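Local atomic coordinates of PfkB family carbohydrate kinase (Listeria grayi DSM 20601, PDB entry 4GM6), a protein that probably phosphorylates a sugar or sugar-like substrate, as other kinases of the PfkB carbohydrate kinase family do. Residues V102-L114 against V125-H137. Numbering follows the deposited sequence.
Sequences VVEAGDRLGTYYL and VVYDRQHSSFARH
The carbonyl oxygen of Asp128 accepts three N-H groups from 102-114, at the point where the antiparallel hairpin of strands 111-115 and 124-128 opens into its flanking loops. This hairpin belongs to the small four-stranded sheet that PfkB-type sugar kinases carry beside their large α/β domain. Arg108 approaches end-on: NH1 lies 2.9 Å and NH2 3.0 Å from Asp128 O, which sits in the guanidinium plane. Thr111 N completes the set with the backbone bond of the hairpin. Because CG of Arg108 lies between its backbone N and carbonyl carbon (chi1 79°) and the chain bends at chi3, the side chain passes over the backbone of His131 and Ser132 before meeting Asp128. There NH2 also forms a 3.3 Å salt bridge with Asp128 OD2. Asp128 OD1 pairs with Arg108 NE of a second subunit, and the reciprocal pair makes this a buried, charged crossing between two subunits, where opposite charges probably offset the closeness of the two arginines.

Along the hairpin, Tyr113 and Val126 form a hydrogen-bonded pair, their backbones bonded in both directions. Tyr112 and Tyr127 share the other face, side by side; their rings, 5.0 Å between centroids, are inclined by 31°, and Tyr127 CD2 lies 3.4 Å from Tyr112 CB. Tyr112 CD1 also touches Val125 CG1.

Beyond the type II turn from Arg129 to Ser132, Ser133 N makes a nearly straight bond to Arg108 O, joining the loop after strand 97-104 to the start of helix 133-136. Ser132 caps that short helix: its OG accepts from Ala135 N and is also hydrogen-bonded to Glu32. On the Tyr113 face, one water lies 2.7 Å from Asp128 OD2, to which it donates, and 2.6 Å from Tyr113 OH.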
ATOM      1  N   VAL C 102     -11.947 -32.989   2.434  1.00 49.66           N
ATOM      2  CA  VAL C 102     -11.358 -32.290   1.309  1.00 49.74           C
ATOM      3  C   VAL C 102     -10.500 -33.317   0.583  1.00 58.42           C
ATOM      4  O   VAL C 102      -9.711 -34.028   1.208  1.00 57.10           O
ATOM      5  CB  VAL C 102     -10.468 -31.099   1.759  1.00 56.59           C
ATOM      6  CG1 VAL C 102      -9.703 -30.503   0.580  1.00 44.14           C
ATOM      7  CG2 VAL C 102     -11.300 -30.015   2.449  1.00 40.64           C
ATOM      8  N   VAL C 103     -10.669 -33.416  -0.729  1.00 55.14           N
ATOM      9  CA  VAL C 103      -9.904 -34.384  -1.517  1.00 58.57           C
ATOM     10  C   VAL C 103      -8.914 -33.643  -2.416  1.00 59.37           C
ATOM     11  O   VAL C 103      -9.275 -32.643  -3.053  1.00 47.70           O
ATOM     12  CB  VAL C 103     -10.820 -35.267  -2.382  1.00 58.71           C
ATOM     13  CG1 VAL C 103      -9.987 -36.128  -3.318  1.00 68.90           C
ATOM     14  CG2 VAL C 103     -11.717 -36.142  -1.510  1.00 51.38           C
ATOM     15  N   GLU C 104      -7.668 -34.115  -2.449  1.00 55.70           N
ATOM     16  CA  GLU C 104      -6.629 -33.485  -3.273  1.00 55.62           C
ATOM     17  C   GLU C 104      -6.544 -34.182  -4.629  1.00 54.20           C
ATOM     18  O   GLU C 104      -6.324 -35.377  -4.691  1.00 50.71           O
ATOM     19  CB  GLU C 104      -5.263 -33.577  -2.589  1.00 57.72           C
ATOM     20  CG  GLU C 104      -5.198 -32.997  -1.188  1.00 64.71           C
ATOM     21  CD  GLU C 104      -3.794 -32.543  -0.815  1.00 57.44           C
ATOM     22  OE1 GLU C 104      -2.858 -33.351  -0.918  1.00 69.38           O
ATOM     23  OE2 GLU C 104      -3.623 -31.375  -0.421  1.00 67.38           O
ATOM     24  N   ALA C 105      -6.718 -33.439  -5.714  1.00 49.14           N
ATOM     25  CA  ALA C 105      -6.597 -34.031  -7.046  1.00 52.23           C
ATOM     26  C   ALA C 105      -6.639 -32.960  -8.131  1.00 51.50           C
ATOM     27  O   ALA C 105      -6.995 -31.803  -7.861  1.00 46.03           O
ATOM     28  CB  ALA C 105      -7.693 -35.061  -7.273  1.00 54.73           C
ATOM     29  N   GLY C 106      -6.267 -33.344  -9.353  1.00 45.22           N
ATOM     30  CA  GLY C 106      -6.270 -32.414 -10.485  1.00 45.68           C
ATOM     31  C   GLY C 106      -5.152 -31.379 -10.456  1.00 48.66           C
ATOM     32  O   GLY C 106      -4.167 -31.543  -9.732  1.00 48.96           O
ATOM     33  N   ASP C 107      -5.331 -30.298 -11.217  1.00 46.36           N
ATOM     34  CA  ASP C 107      -4.228 -29.415 -11.618  1.00 47.19           C
ATOM     35  C   ASP C 107      -4.333 -27.964 -11.197  1.00 47.98           C
ATOM     36  O   ASP C 107      -3.347 -27.217 -11.294  1.00 43.22           O
ATOM     37  CB  ASP C 107      -4.111 -29.399 -13.142  1.00 52.37           C
ATOM     38  CG  ASP C 107      -3.625 -30.712 -13.706  1.00 77.11           C
ATOM     39  OD1 ASP C 107      -2.717 -31.333 -13.105  1.00 85.25           O
ATOM     40  OD2 ASP C 107      -4.153 -31.115 -14.764  1.00 64.92           O
ATOM     41  N   ARG C 108      -5.523 -27.523 -10.807  1.00 42.37           N
ATOM     42  CA  ARG C 108      -5.681 -26.094 -10.550  1.00 43.17           C
ATOM     43  C   ARG C 108      -6.861 -25.755  -9.667  1.00 40.64           C
ATOM     44  O   ARG C 108      -7.878 -26.453  -9.675  1.00 45.30           O
ATOM     45  CB  ARG C 108      -5.774 -25.314 -11.875  1.00 37.72           C
ATOM     46  CG  ARG C 108      -7.135 -25.369 -12.560  1.00 42.92           C
ATOM     47  CD  ARG C 108      -7.129 -24.655 -13.907  1.00 40.03           C
ATOM     48  NE  ARG C 108      -6.972 -23.216 -13.720  1.00 39.99           N
ATOM     49  CZ  ARG C 108      -7.972 -22.385 -13.468  1.00 40.53           C
ATOM     50  NH1 ARG C 108      -9.218 -22.849 -13.399  1.00 35.42           N
ATOM     51  NH2 ARG C 108      -7.728 -21.084 -13.296  1.00 33.18           N
ATOM     52  N   LEU C 109      -6.724 -24.668  -8.917  1.00 42.16           N
ATOM     53  CA  LEU C 109      -7.843 -24.110  -8.181  1.00 40.57           C
ATOM     54  C   LEU C 109      -8.559 -23.109  -9.083  1.00 33.09           C
ATOM     55  O   LEU C 109      -7.912 -22.296  -9.727  1.00 36.40           O
ATOM     56  CB  LEU C 109      -7.353 -23.404  -6.917  1.00 39.93           C
ATOM     57  CG  LEU C 109      -8.468 -22.969  -5.959  1.00 35.15           C
ATOM     58  CD1 LEU C 109      -8.947 -24.166  -5.152  1.00 38.94           C
ATOM     59  CD2 LEU C 109      -7.999 -21.847  -5.039  1.00 36.21           C
ATOM     60  N   GLY C 110      -9.886 -23.177  -9.129  1.00 34.03           N
ATOM     61  CA  GLY C 110     -10.679 -22.225  -9.893  1.00 31.67           C
ATOM     62  C   GLY C 110     -10.544 -20.820  -9.330  1.00 32.73           C
ATOM     63  O   GLY C 110     -10.365 -20.634  -8.125  1.00 33.94           O
ATOM     64  N   THR C 111     -10.626 -19.820 -10.199  1.00 31.61           N
ATOM     65  CA  THR C 111     -10.493 -18.449  -9.756  1.00 28.18           C
ATOM     66  C   THR C 111     -11.552 -17.620 -10.438  1.00 35.74           C
ATOM     67  O   THR C 111     -12.227 -18.098 -11.340  1.00 34.76           O
ATOM     68  CB  THR C 111      -9.098 -17.849 -10.105  1.00 32.99           C
ATOM     69  OG1 THR C 111      -8.918 -17.812 -11.533  1.00 31.64           O
ATOM     70  CG2 THR C 111      -7.977 -18.685  -9.492  1.00 31.50           C
ATOM     71  N   TYR C 112     -11.713 -16.380  -9.980  1.00 27.34           N
ATOM     72  CA  TYR C 112     -12.435 -15.395 -10.748  1.00 34.84           C
ATOM     73  C   TYR C 112     -11.927 -14.016 -10.385  1.00 28.88           C
ATOM     74  O   TYR C 112     -11.372 -13.816  -9.314  1.00 30.21           O
ATOM     75  CB  TYR C 112     -13.966 -15.519 -10.606  1.00 29.11           C
ATOM     76  CG  TYR C 112     -14.574 -15.098  -9.284  1.00 31.56           C
ATOM     77  CD1 TYR C 112     -15.147 -13.843  -9.131  1.00 32.36           C
ATOM     78  CD2 TYR C 112     -14.608 -15.969  -8.207  1.00 35.27           C
ATOM     79  CE1 TYR C 112     -15.730 -13.465  -7.934  1.00 33.13           C
ATOM     80  CE2 TYR C 112     -15.183 -15.603  -7.004  1.00 32.67           C
ATOM     81  CZ  TYR C 112     -15.748 -14.358  -6.878  1.00 40.81           C
ATOM     82  OH  TYR C 112     -16.324 -14.000  -5.678  1.00 38.32           O
ATOM     83  N   TYR C 113     -12.079 -13.089 -11.319  1.00 27.08           N
ATOM     84  CA  TYR C 113     -11.562 -11.753 -11.175  1.00 28.47           C
ATOM     85  C   TYR C 113     -12.761 -10.861 -10.941  1.00 33.09           C
ATOM     86  O   TYR C 113     -13.778 -11.010 -11.610  1.00 32.30           O
ATOM     87  CB  TYR C 113     -10.847 -11.345 -12.462  1.00 27.41           C
ATOM     88  CG  TYR C 113      -9.625 -12.169 -12.751  1.00 30.67           C
ATOM     89  CD1 TYR C 113      -8.364 -11.730 -12.357  1.00 32.18           C
ATOM     90  CD2 TYR C 113      -9.722 -13.398 -13.408  1.00 31.26           C
ATOM     91  CE1 TYR C 113      -7.234 -12.483 -12.614  1.00 28.60           C
ATOM     92  CE2 TYR C 113      -8.592 -14.160 -13.662  1.00 32.42           C
ATOM     93  CZ  TYR C 113      -7.352 -13.689 -13.258  1.00 39.17           C
ATOM     94  OH  TYR C 113      -6.209 -14.413 -13.509  1.00 43.52           O
ATOM     95  N   LEU C 114     -12.660  -9.961  -9.974  1.00 26.36           N
ATOM     96  CA  LEU C 114     -13.759  -9.060  -9.694  1.00 26.95           C
ATOM     97  C   LEU C 114     -13.301  -7.604  -9.784  1.00 33.95           C
ATOM     98  O   LEU C 114     -12.404  -7.180  -9.056  1.00 26.60           O
ATOM     99  CB  LEU C 114     -14.343  -9.351  -8.309  1.00 26.49           C
ATOM    100  CG  LEU C 114     -15.727  -8.726  -8.091  1.00 38.51           C
ATOM    101  CD1 LEU C 114     -16.509  -9.442  -6.999  1.00 40.08           C
ATOM    102  CD2 LEU C 114     -15.573  -7.257  -7.746  1.00 39.88           C
ATOM    103  N   VAL C 125     -17.462  -9.181 -13.279  1.00 36.47           N
ATOM    104  CA  VAL C 125     -16.746 -10.422 -12.973  1.00 30.70           C
ATOM    105  C   VAL C 125     -16.246 -11.126 -14.237  1.00 38.08           C
ATOM    106  O   VAL C 125     -16.869 -11.038 -15.304  1.00 37.25           O
ATOM    107  CB  VAL C 125     -17.631 -11.391 -12.162  1.00 42.49           C
ATOM    108  CG1 VAL C 125     -17.021 -12.777 -12.133  1.00 54.41           C
ATOM    109  CG2 VAL C 125     -17.810 -10.872 -10.741  1.00 40.08           C
ATOM    110  N   VAL C 126     -15.107 -11.804 -14.120  1.00 31.13           N
ATOM    111  CA  VAL C 126     -14.602 -12.665 -15.188  1.00 33.48           C
ATOM    112  C   VAL C 126     -14.232 -13.990 -14.545  1.00 35.15           C
ATOM    113  O   VAL C 126     -13.324 -14.052 -13.720  1.00 33.44           O
ATOM    114  CB  VAL C 126     -13.345 -12.088 -15.870  1.00 35.20           C
ATOM    115  CG1 VAL C 126     -12.930 -12.966 -17.050  1.00 36.04           C
ATOM    116  CG2 VAL C 126     -13.596 -10.670 -16.343  1.00 35.20           C
ATOM    117  N   TYR C 127     -14.935 -15.056 -14.902  1.00 32.81           N
ATOM    118  CA  TYR C 127     -14.632 -16.346 -14.307  1.00 33.00           C
ATOM    119  C   TYR C 127     -13.406 -17.004 -14.945  1.00 34.87           C
ATOM    120  O   TYR C 127     -13.164 -16.892 -16.156  1.00 32.68           O
ATOM    121  CB  TYR C 127     -15.874 -17.266 -14.309  1.00 41.25           C
ATOM    122  CG  TYR C 127     -16.746 -17.009 -13.086  1.00 44.87           C
ATOM    123  CD1 TYR C 127     -17.857 -16.172 -13.152  1.00 50.94           C
ATOM    124  CD2 TYR C 127     -16.421 -17.567 -11.848  1.00 55.59           C
ATOM    125  CE1 TYR C 127     -18.635 -15.920 -12.024  1.00 52.13           C
ATOM    126  CE2 TYR C 127     -17.192 -17.324 -10.719  1.00 44.39           C
ATOM    127  CZ  TYR C 127     -18.292 -16.496 -10.808  1.00 58.21           C
ATOM    128  OH  TYR C 127     -19.046 -16.242  -9.673  1.00 58.57           O
ATOM    129  N   ASP C 128     -12.628 -17.686 -14.116  1.00 30.98           N
ATOM    130  CA  ASP C 128     -11.548 -18.528 -14.607  1.00 32.82           C
ATOM    131  C   ASP C 128     -11.577 -19.837 -13.822  1.00 38.02           C
ATOM    132  O   ASP C 128     -10.574 -20.250 -13.224  1.00 31.67           O
ATOM    133  CB  ASP C 128     -10.190 -17.834 -14.459  1.00 30.30           C
ATOM    134  CG  ASP C 128      -9.070 -18.592 -15.175  1.00 35.81           C
ATOM    135  OD1 ASP C 128      -9.363 -19.558 -15.924  1.00 32.27           O
ATOM    136  OD2 ASP C 128      -7.894 -18.226 -14.998  1.00 33.53           O
ATOM    137  N   ARG C 129     -12.738 -20.489 -13.854  1.00 34.47           N
ATOM    138  CA  ARG C 129     -13.046 -21.607 -12.975  1.00 37.63           C
ATOM    139  C   ARG C 129     -13.154 -22.924 -13.738  1.00 39.22           C
ATOM    140  O   ARG C 129     -13.095 -23.990 -13.142  1.00 37.37           O
ATOM    141  CB  ARG C 129     -14.349 -21.344 -12.198  1.00 34.10           C
ATOM    142  CG  ARG C 129     -15.621 -21.487 -13.035  1.00 39.33           C
ATOM    143  CD  ARG C 129     -16.885 -21.274 -12.214  1.00 39.61           C
ATOM    144  NE  ARG C 129     -16.958 -22.179 -11.069  1.00 47.70           N
ATOM    145  CZ  ARG C 129     -17.674 -21.946  -9.968  1.00 46.74           C
ATOM    146  NH1 ARG C 129     -17.677 -22.829  -8.977  1.00 38.28           N
ATOM    147  NH2 ARG C 129     -18.380 -20.828  -9.851  1.00 35.89           N
ATOM    148  N   GLN C 130     -13.286 -22.862 -15.057  1.00 40.78           N
ATOM    149  CA  GLN C 130     -13.299 -24.099 -15.832  1.00 44.35           C
ATOM    150  C   GLN C 130     -11.996 -24.869 -15.646  1.00 43.74           C
ATOM    151  O   GLN C 130     -10.937 -24.286 -15.379  1.00 39.97           O
ATOM    152  CB  GLN C 130     -13.501 -23.829 -17.321  1.00 51.85           C
ATOM    153  CG  GLN C 130     -14.920 -23.471 -17.714  1.00 72.12           C
ATOM    154  CD  GLN C 130     -15.038 -23.163 -19.191  1.00 97.98           C
ATOM    155  OE1 GLN C 130     -14.622 -23.957 -20.036  1.00 74.35           O
ATOM    156  NE2 GLN C 130     -15.598 -22.000 -19.513  1.00 75.74           N
ATOM    157  N   HIS C 131     -12.091 -26.180 -15.809  1.00 39.68           N
ATOM    158  CA  HIS C 131     -10.938 -27.085 -15.756  1.00 48.15           C
ATOM    159  C   HIS C 131     -10.292 -27.155 -14.376  1.00 41.90           C
ATOM    160  O   HIS C 131      -9.204 -27.698 -14.229  1.00 42.49           O
ATOM    161  CB  HIS C 131      -9.884 -26.717 -16.804  1.00 47.67           C
ATOM    162  CG  HIS C 131     -10.444 -26.463 -18.168  1.00 55.50           C
ATOM    163  ND1 HIS C 131     -10.760 -27.479 -19.045  1.00 62.74           N
ATOM    164  CD2 HIS C 131     -10.724 -25.306 -18.815  1.00 57.81           C
ATOM    165  CE1 HIS C 131     -11.220 -26.960 -20.169  1.00 59.53           C
ATOM    166  NE2 HIS C 131     -11.210 -25.644 -20.056  1.00 58.61           N
ATOM    167  N   SER C 132     -10.960 -26.620 -13.364  1.00 41.97           N
ATOM    168  CA  SER C 132     -10.473 -26.764 -11.998  1.00 42.12           C
ATOM    169  C   SER C 132     -10.520 -28.233 -11.550  1.00 47.05           C
ATOM    170  O   SER C 132     -11.231 -29.053 -12.139  1.00 46.84           O
ATOM    171  CB  SER C 132     -11.278 -25.874 -11.039  1.00 38.10           C
ATOM    172  OG  SER C 132     -12.596 -26.391 -10.855  1.00 42.21           O
ATOM    173  N   SER C 133      -9.763 -28.563 -10.506  1.00 47.36           N
ATOM    174  CA  SER C 133      -9.829 -29.893  -9.894  1.00 50.67           C
ATOM    175  C   SER C 133     -11.271 -30.294  -9.590  1.00 50.51           C
ATOM    176  O   SER C 133     -11.716 -31.399  -9.923  1.00 49.47           O
ATOM    177  CB  SER C 133      -9.003 -29.926  -8.605  1.00 46.29           C
ATOM    178  OG  SER C 133      -7.648 -29.574  -8.857  1.00 42.77           O
ATOM    179  N   PHE C 134     -12.000 -29.407  -8.926  1.00 40.50           N
ATOM    180  CA  PHE C 134     -13.380 -29.707  -8.574  1.00 53.46           C
ATOM    181  C   PHE C 134     -14.221 -29.945  -9.824  1.00 47.28           C
ATOM    182  O   PHE C 134     -14.949 -30.932  -9.919  1.00 48.26           O
ATOM    183  CB  PHE C 134     -13.992 -28.584  -7.747  1.00 39.08           C
ATOM    184  CG  PHE C 134     -15.301 -28.961  -7.113  1.00 44.80           C
ATOM    185  CD1 PHE C 134     -15.357 -29.329  -5.783  1.00 44.30           C
ATOM    186  CD2 PHE C 134     -16.469 -28.975  -7.858  1.00 49.80           C
ATOM    187  CE1 PHE C 134     -16.554 -29.678  -5.194  1.00 42.66           C
ATOM    188  CE2 PHE C 134     -17.678 -29.329  -7.279  1.00 46.31           C
ATOM    189  CZ  PHE C 134     -17.720 -29.679  -5.941  1.00 44.98           C
ATOM    190  N   ALA C 135     -14.104 -29.037 -10.789  1.00 47.52           N
ATOM    191  CA  ALA C 135     -14.888 -29.130 -12.015  1.00 47.50           C
ATOM    192  C   ALA C 135     -14.615 -30.418 -12.783  1.00 56.47           C
ATOM    193  O   ALA C 135     -15.542 -31.042 -13.298  1.00 48.24           O
ATOM    194  CB  ALA C 135     -14.639 -27.916 -12.901  1.00 46.25           C
ATOM    195  N   ARG C 136     -13.352 -30.825 -12.863  1.00 47.49           N
ATOM    196  CA  ARG C 136     -13.012 -32.011 -13.651  1.00 60.96           C
ATOM    197  C   ARG C 136     -13.097 -33.323 -12.868  1.00 60.70           C
ATOM    198  O   ARG C 136     -12.864 -34.398 -13.414  1.00 53.16           O
ATOM    199  CB  ARG C 136     -11.634 -31.841 -14.296  1.00 58.53           C
ATOM    200  CG  ARG C 136     -11.631 -30.724 -15.331  1.00 54.58           C
ATOM    201  CD  ARG C 136     -10.244 -30.375 -15.837  1.00 67.76           C
ATOM    202  NE  ARG C 136      -9.680 -31.429 -16.674  1.00 83.39           N
ATOM    203  CZ  ARG C 136      -8.688 -32.220 -16.289  1.00 85.02           C
ATOM    204  NH1 ARG C 136      -8.147 -32.067 -15.083  1.00 72.74           N
ATOM    205  NH2 ARG C 136      -8.235 -33.158 -17.107  1.00 83.71           N
ATOM    206  N   HIS C 137     -13.443 -33.239 -11.590  1.00 56.64           N
ATOM    207  CA  HIS C 137     -13.408 -34.423 -10.746  1.00 55.91           C
ATOM    208  C   HIS C 137     -14.498 -35.398 -11.173  1.00 57.79           C
ATOM    209  O   HIS C 137     -15.633 -34.993 -11.433  1.00 61.37           O
ATOM    210  CB  HIS C 137     -13.559 -34.034  -9.271  1.00 56.39           C
ATOM    211  CG  HIS C 137     -13.094 -35.090  -8.318  1.00 62.96           C
ATOM    212  ND1 HIS C 137     -11.759 -35.375  -8.114  1.00 53.78           N
ATOM    213  CD2 HIS C 137     -13.786 -35.936  -7.518  1.00 60.57           C
ATOM    214  CE1 HIS C 137     -11.650 -36.344  -7.224  1.00 59.88           C
ATOM    215  NE2 HIS C 137     -12.865 -36.705  -6.849  1.00 64.06           N
TER
HETATM  216  O   HOH W   1      -7.615 -30.323 -12.787  1.00 53.66           O
HETATM  217  O   HOH W   2      -6.750 -16.916 -12.899  1.00 29.25           O